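Local coordinates for proteasome activator protein PA26 (Trypanosoma brucei, PDB 1YAR) that binds the ends of the 20S proteasome as a heptameric ring and probably opens its gate, stimulating peptide hydrolysis without using ATP, at residues 41-55 with 72-84. Residues are numbered along the deposited sequence; the frame is centred on the assembly and turned at random. Where two conformers were deposited one is given.
Unlike the reference sequence in segment 41-55: Val55 (reference Thr).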
loop_
_atom_site.group_PDB
_atom_site.type_symbol
_atom_site.label_atom_id
_atom_site.label_comp_id
_atom_site.label_asym_id
_atom_site.label_seq_id
_atom_site.Cartn_x
_atom_site.Cartn_y
_atom_site.Cartn_z
ATOM N N GLU O 41 54.614 94.868 -36.566
ATOM C CA GLU O 41 55.994 95.278 -36.887
ATOM C C GLU O 41 56.576 94.391 -37.998
ATOM O O GLU O 41 57.206 94.884 -38.941
ATOM C CB GLU O 41 56.887 95.302 -35.640
ATOM C CG GLU O 41 58.395 95.491 -35.879
ATOM C CD GLU O 41 58.790 96.857 -36.470
ATOM O OE1 GLU O 41 57.933 97.775 -36.555
ATOM O OE2 GLU O 41 59.976 97.021 -36.856
ATOM N N ILE O 42 56.340 93.081 -37.897
ATOM C CA ILE O 42 56.773 92.152 -38.951
ATOM C C ILE O 42 56.226 92.568 -40.322
ATOM O O ILE O 42 56.984 92.621 -41.302
ATOM C CB ILE O 42 56.409 90.685 -38.607
ATOM C CG1 ILE O 42 57.178 90.208 -37.360
ATOM C CG2 ILE O 42 56.761 89.780 -39.765
ATOM C CD1 ILE O 42 56.655 88.858 -36.811
ATOM N N GLU O 43 54.927 92.870 -40.356
ATOM C CA GLU O 43 54.224 93.393 -41.537
ATOM C C GLU O 43 54.872 94.672 -42.082
ATOM O O GLU O 43 54.998 94.844 -43.294
ATOM C CB GLU O 43 52.751 93.658 -41.192
ATOM C CG GLU O 43 51.807 93.656 -42.383
ATOM C CD GLU O 43 50.509 94.417 -42.131
ATOM O OE1 GLU O 43 50.192 94.732 -40.960
ATOM O OE2 GLU O 43 49.795 94.706 -43.118
ATOM N N GLY O 44 55.279 95.554 -41.174
ATOM C CA GLY O 44 55.983 96.799 -41.521
ATOM C C GLY O 44 57.315 96.531 -42.206
ATOM O O GLY O 44 57.647 97.155 -43.220
ATOM N N ILE O 45 58.077 95.590 -41.651
ATOM C CA ILE O 45 59.365 95.187 -42.217
ATOM C C ILE O 45 59.172 94.583 -43.601
ATOM O O ILE O 45 59.924 94.919 -44.520
ATOM C CB ILE O 45 60.115 94.223 -41.257
ATOM C CG1 ILE O 45 60.370 94.937 -39.923
ATOM C CG2 ILE O 45 61.457 93.748 -41.859
ATOM C CD1 ILE O 45 60.733 94.024 -38.757
ATOM N N ALA O 46 58.176 93.709 -43.748
ATOM C CA ALA O 46 57.881 93.096 -45.051
ATOM C C ALA O 46 57.624 94.162 -46.122
ATOM O O ALA O 46 58.171 94.093 -47.231
ATOM C CB ALA O 46 56.697 92.147 -44.945
ATOM N N LYS O 47 56.812 95.163 -45.778
ATOM C CA LYS O 47 56.496 96.251 -46.715
ATOM C C LYS O 47 57.714 97.078 -47.089
ATOM O O LYS O 47 57.916 97.385 -48.266
ATOM C CB LYS O 47 55.366 97.136 -46.180
ATOM C CG LYS O 47 53.996 96.487 -46.361
ATOM C CD LYS O 47 52.896 97.220 -45.590
ATOM C CE LYS O 47 51.643 96.357 -45.446
ATOM N NZ LYS O 47 50.746 96.874 -44.364
ATOM N N ALA O 48 58.528 97.415 -46.096
ATOM C CA ALA O 48 59.759 98.165 -46.314
ATOM C C ALA O 48 60.774 97.348 -47.131
ATOM O O ALA O 48 61.520 97.907 -47.939
ATOM C CB ALA O 48 60.357 98.588 -44.983
ATOM N N ALA O 49 60.800 96.023 -46.923
ATOM C CA ALA O 49 61.671 95.152 -47.733
ATOM C C ALA O 49 61.211 95.120 -49.186
ATOM O O ALA O 49 62.029 95.248 -50.083
ATOM C CB ALA O 49 61.744 93.709 -47.141
ATOM N N ALA O 50 59.909 94.964 -49.416
ATOM C CA ALA O 50 59.366 94.944 -50.782
ATOM C C ALA O 50 59.656 96.250 -51.526
ATOM O O ALA O 50 60.033 96.226 -52.692
ATOM C CB ALA O 50 57.871 94.636 -50.788
ATOM N N GLU O 51 59.497 97.373 -50.826
ATOM C CA GLU O 51 59.751 98.702 -51.377
ATOM C C GLU O 51 61.204 98.793 -51.863
ATOM O O GLU O 51 61.460 99.163 -53.014
ATOM C CB GLU O 51 59.423 99.762 -50.310
ATOM C CG GLU O 51 60.002 101.151 -50.540
ATOM C CD GLU O 51 59.539 102.139 -49.481
ATOM O OE1 GLU O 51 58.530 102.844 -49.750
ATOM O OE2 GLU O 51 60.158 102.199 -48.379
ATOM N N ALA O 52 62.142 98.426 -50.987
ATOM C CA ALA O 52 63.563 98.414 -51.313
ATOM C C ALA O 52 63.829 97.466 -52.481
ATOM O O ALA O 52 64.517 97.835 -53.429
ATOM C CB ALA O 52 64.379 98.025 -50.094
ATOM N N HIS O 53 63.255 96.261 -52.432
ATOM C CA HIS O 53 63.391 95.296 -53.529
ATOM C C HIS O 53 62.985 95.909 -54.871
ATOM O O HIS O 53 63.682 95.737 -55.880
ATOM C CB HIS O 53 62.540 94.046 -53.257
ATOM C CG HIS O 53 62.857 92.900 -54.161
ATOM N ND1 HIS O 53 62.017 92.493 -55.174
ATOM C CD2 HIS O 53 63.936 92.089 -54.222
ATOM C CE1 HIS O 53 62.561 91.473 -55.814
ATOM N NE2 HIS O 53 63.727 91.210 -55.258
ATOM N N GLY O 54 61.856 96.619 -54.875
ATOM C CA GLY O 54 61.340 97.277 -56.083
ATOM C C GLY O 54 62.333 98.273 -56.652
ATOM O O GLY O 54 62.537 98.332 -57.863
ATOM N N VAL O 55 62.963 99.037 -55.765
ATOM C CA VAL O 55 63.977 100.027 -56.134
ATOM C C VAL O 55 65.207 99.371 -56.789
ATOM O O VAL O 55 65.705 99.850 -57.813
ATOM C CB VAL O 55 64.374 100.912 -54.912
ATOM C CG1 VAL O 55 65.469 101.911 -55.281
ATOM C CG2 VAL O 55 63.159 101.659 -54.390
ATOM N N GLN O 72 69.362 102.268 -47.248
ATOM C CA GLN O 72 67.994 101.773 -47.202
ATOM C C GLN O 72 67.965 100.262 -46.889
ATOM O O GLN O 72 67.135 99.802 -46.106
ATOM C CB GLN O 72 67.264 102.053 -48.514
ATOM C CG GLN O 72 65.761 101.734 -48.456
ATOM C CD GLN O 72 65.057 101.808 -49.802
ATOM O OE1 GLN O 72 65.697 101.979 -50.840
ATOM N NE2 GLN O 72 63.733 101.676 -49.787
ATOM N N LEU O 73 68.879 99.509 -47.491
ATOM C CA LEU O 73 68.901 98.055 -47.290
ATOM C C LEU O 73 69.439 97.726 -45.903
ATOM O O LEU O 73 68.904 96.859 -45.211
ATOM C CB LEU O 73 69.732 97.340 -48.360
ATOM C CG LEU O 73 69.607 97.590 -49.867
ATOM C CD1 LEU O 73 70.050 96.319 -50.566
ATOM C CD2 LEU O 73 68.237 98.000 -50.352
ATOM N N LEU O 74 70.496 98.431 -45.504
ATOM C CA LEU O 74 71.013 98.357 -44.135
ATOM C C LEU O 74 69.903 98.616 -43.101
ATOM O O LEU O 74 69.781 97.871 -42.127
ATOM C CB LEU O 74 72.184 99.339 -43.912
ATOM C CG LEU O 74 73.358 99.324 -44.897
ATOM C CD1 LEU O 74 74.301 100.513 -44.674
ATOM C CD2 LEU O 74 74.115 97.991 -44.825
ATOM N N GLY O 75 69.084 99.648 -43.329
ATOM C CA GLY O 75 67.976 99.971 -42.419
ATOM C C GLY O 75 66.956 98.845 -42.298
ATOM O O GLY O 75 66.526 98.503 -41.187
ATOM N N VAL O 76 66.582 98.256 -43.432
ATOM C CA VAL O 76 65.631 97.136 -43.436
ATOM C C VAL O 76 66.205 95.943 -42.645
ATOM O O VAL O 76 65.531 95.391 -41.774
ATOM C CB VAL O 76 65.198 96.717 -44.879
ATOM C CG1 VAL O 76 64.398 95.385 -44.865
ATOM C CG2 VAL O 76 64.352 97.827 -45.547
ATOM N N LEU O 77 67.441 95.561 -42.958
ATOM C CA LEU O 77 68.094 94.436 -42.274
ATOM C C LEU O 77 68.250 94.669 -40.765
ATOM O O LEU O 77 68.050 93.751 -39.966
ATOM C CB LEU O 77 69.429 94.065 -42.936
ATOM C CG LEU O 77 69.256 93.439 -44.341
ATOM C CD1 LEU O 77 70.436 93.691 -45.247
ATOM C CD2 LEU O 77 68.938 91.907 -44.318
ATOM N N GLN O 78 68.597 95.906 -40.382
ATOM C CA GLN O 78 68.731 96.268 -38.977
ATOM C C GLN O 78 67.401 96.148 -38.250
ATOM O O GLN O 78 67.344 95.674 -37.114
ATOM C CB GLN O 78 69.263 97.708 -38.824
ATOM C CG GLN O 78 69.394 98.155 -37.373
ATOM C CD GLN O 78 70.557 97.488 -36.663
ATOM O OE1 GLN O 78 71.705 97.925 -36.806
ATOM N NE2 GLN O 78 70.269 96.433 -35.887
ATOM N N ARG O 79 66.339 96.578 -38.912
ATOM C CA ARG O 79 64.997 96.548 -38.342
ATOM C C ARG O 79 64.545 95.096 -38.123
ATOM O O ARG O 79 63.900 94.780 -37.117
ATOM C CB ARG O 79 64.050 97.237 -39.301
ATOM C CG ARG O 79 62.690 97.555 -38.738
ATOM C CD ARG O 79 61.901 98.519 -39.599
ATOM N NE ARG O 79 60.503 98.548 -39.173
ATOM C CZ ARG O 79 59.520 99.045 -39.905
ATOM N NH1 ARG O 79 59.778 99.566 -41.102
ATOM N NH2 ARG O 79 58.283 99.027 -39.435
ATOM N N TYR O 80 64.880 94.227 -39.080
ATOM C CA TYR O 80 64.571 92.795 -38.955
ATOM C C TYR O 80 65.337 92.185 -37.785
ATOM O O TYR O 80 64.740 91.500 -36.940
ATOM C CB TYR O 80 64.810 92.041 -40.273
ATOM C CG TYR O 80 64.316 90.601 -40.197
ATOM C CD1 TYR O 80 62.970 90.330 -39.967
ATOM C CD2 TYR O 80 65.204 89.527 -40.297
ATOM C CE1 TYR O 80 62.502 89.017 -39.874
ATOM C CE2 TYR O 80 64.740 88.203 -40.201
ATOM C CZ TYR O 80 63.386 87.978 -39.987
ATOM O OH TYR O 80 62.899 86.699 -39.872
ATOM N N GLN O 81 66.644 92.468 -37.705
ATOM C CA GLN O 81 67.467 91.991 -36.599
ATOM C C GLN O 81 66.932 92.431 -35.228
ATOM O O GLN O 81 66.852 91.616 -34.301
ATOM C CB GLN O 81 68.936 92.386 -36.795
ATOM C CG GLN O 81 69.876 91.785 -35.754
ATOM C CD GLN O 81 71.341 91.912 -36.139
ATOM O OE1 GLN O 81 72.196 91.927 -35.276
ATOM N NE2 GLN O 81 71.628 91.998 -37.444
ATOM N N ASP O 82 66.537 93.705 -35.098
ATOM C CA ASP O 82 65.959 94.182 -33.831
ATOM C C ASP O 82 64.688 93.411 -33.484
ATOM O O ASP O 82 64.486 93.014 -32.333
ATOM C CB ASP O 82 65.666 95.696 -33.876
ATOM C CG ASP O 82 66.935 96.543 -33.982
ATOM O OD1 ASP O 82 68.043 96.053 -33.626
ATOM O OD2 ASP O 82 66.915 97.716 -34.428
ATOM N N LEU O 83 63.824 93.216 -34.475
ATOM C CA LEU O 83 62.613 92.447 -34.263
ATOM C C LEU O 83 62.950 91.010 -33.792
ATOM O O LEU O 83 62.359 90.508 -32.826
ATOM C CB LEU O 83 61.762 92.442 -35.540
ATOM C CG LEU O 83 60.378 91.775 -35.602
ATOM C CD1 LEU O 83 60.533 90.253 -35.620
ATOM C CD2 LEU O 83 59.461 92.215 -34.470
ATOM N N CYS O 84 63.887 90.357 -34.479
ATOM C CA CYS O 84 64.253 88.974 -34.127
ATOM C C CYS O 84 64.846 88.897 -32.715
ATOM O O CYS O 84 64.538 87.976 -31.944
ATOM C CB CYS O 84 65.250 88.416 -35.137
ATOM S SG CYS O 84 64.523 88.099 -36.752
HETATM O O HOH W 1 62.189 96.240 -35.538
HETATM O O HOH W 2 62.290 100.597 -47.784
#
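Arg79 reaches across to helix 41-55 and uses NE and NH2, along one edge of its guanidinium, to hold the two carboxylate oxygens of Glu41 in a two-bond salt bridge. Arg79 NE to Glu41 OE2 measures 2.8 Å, and Arg79 NH2 to Glu41 OE1 is longer at 3.2 Å but nearly straight (174°). Both oxygens lie near the guanidinium plane, yet the carboxylate is turned 45° against it, so NH2 meets OE1 from above the carboxylate plane. One guanidinium face lies against the Gly44-Ile45 backbone, with Ile45 N 4.0 Å above the plane. The nearly straight Arg79 chain is a knob among Glu41, Gly44, Ile45 and Ala48. Ile45 answers as the reciprocal knob, its CD1 lying 3.7 Å from Leu83 CB. Farther along, Val76 divides its branches: CG1 meets Ala49 CB at 3.9 Å, while CG2 lies against Ala48 O. Gln72 NE2 lies 3.7 Å from Ala52 CB.

In the second shell, one water donates to both Glu41 OE2 and Arg79 O, tying the salt bridge to the backbone. Another donates to Ala48 O and Glu51 OE2 and accepts from Gln72 NE2.

The axes of segments 41-55 and 72-84 approach to 9.8 Å, with N-to-C directions 159° apart, an antiparallel pair within the helical bundle. Ile42 and Leu73 also touch helix 183-226, Leu73 reaches Tyr154 of helix 150-166, and Asp82 forms a salt bridge with Arg57 of a neighbouring subunit.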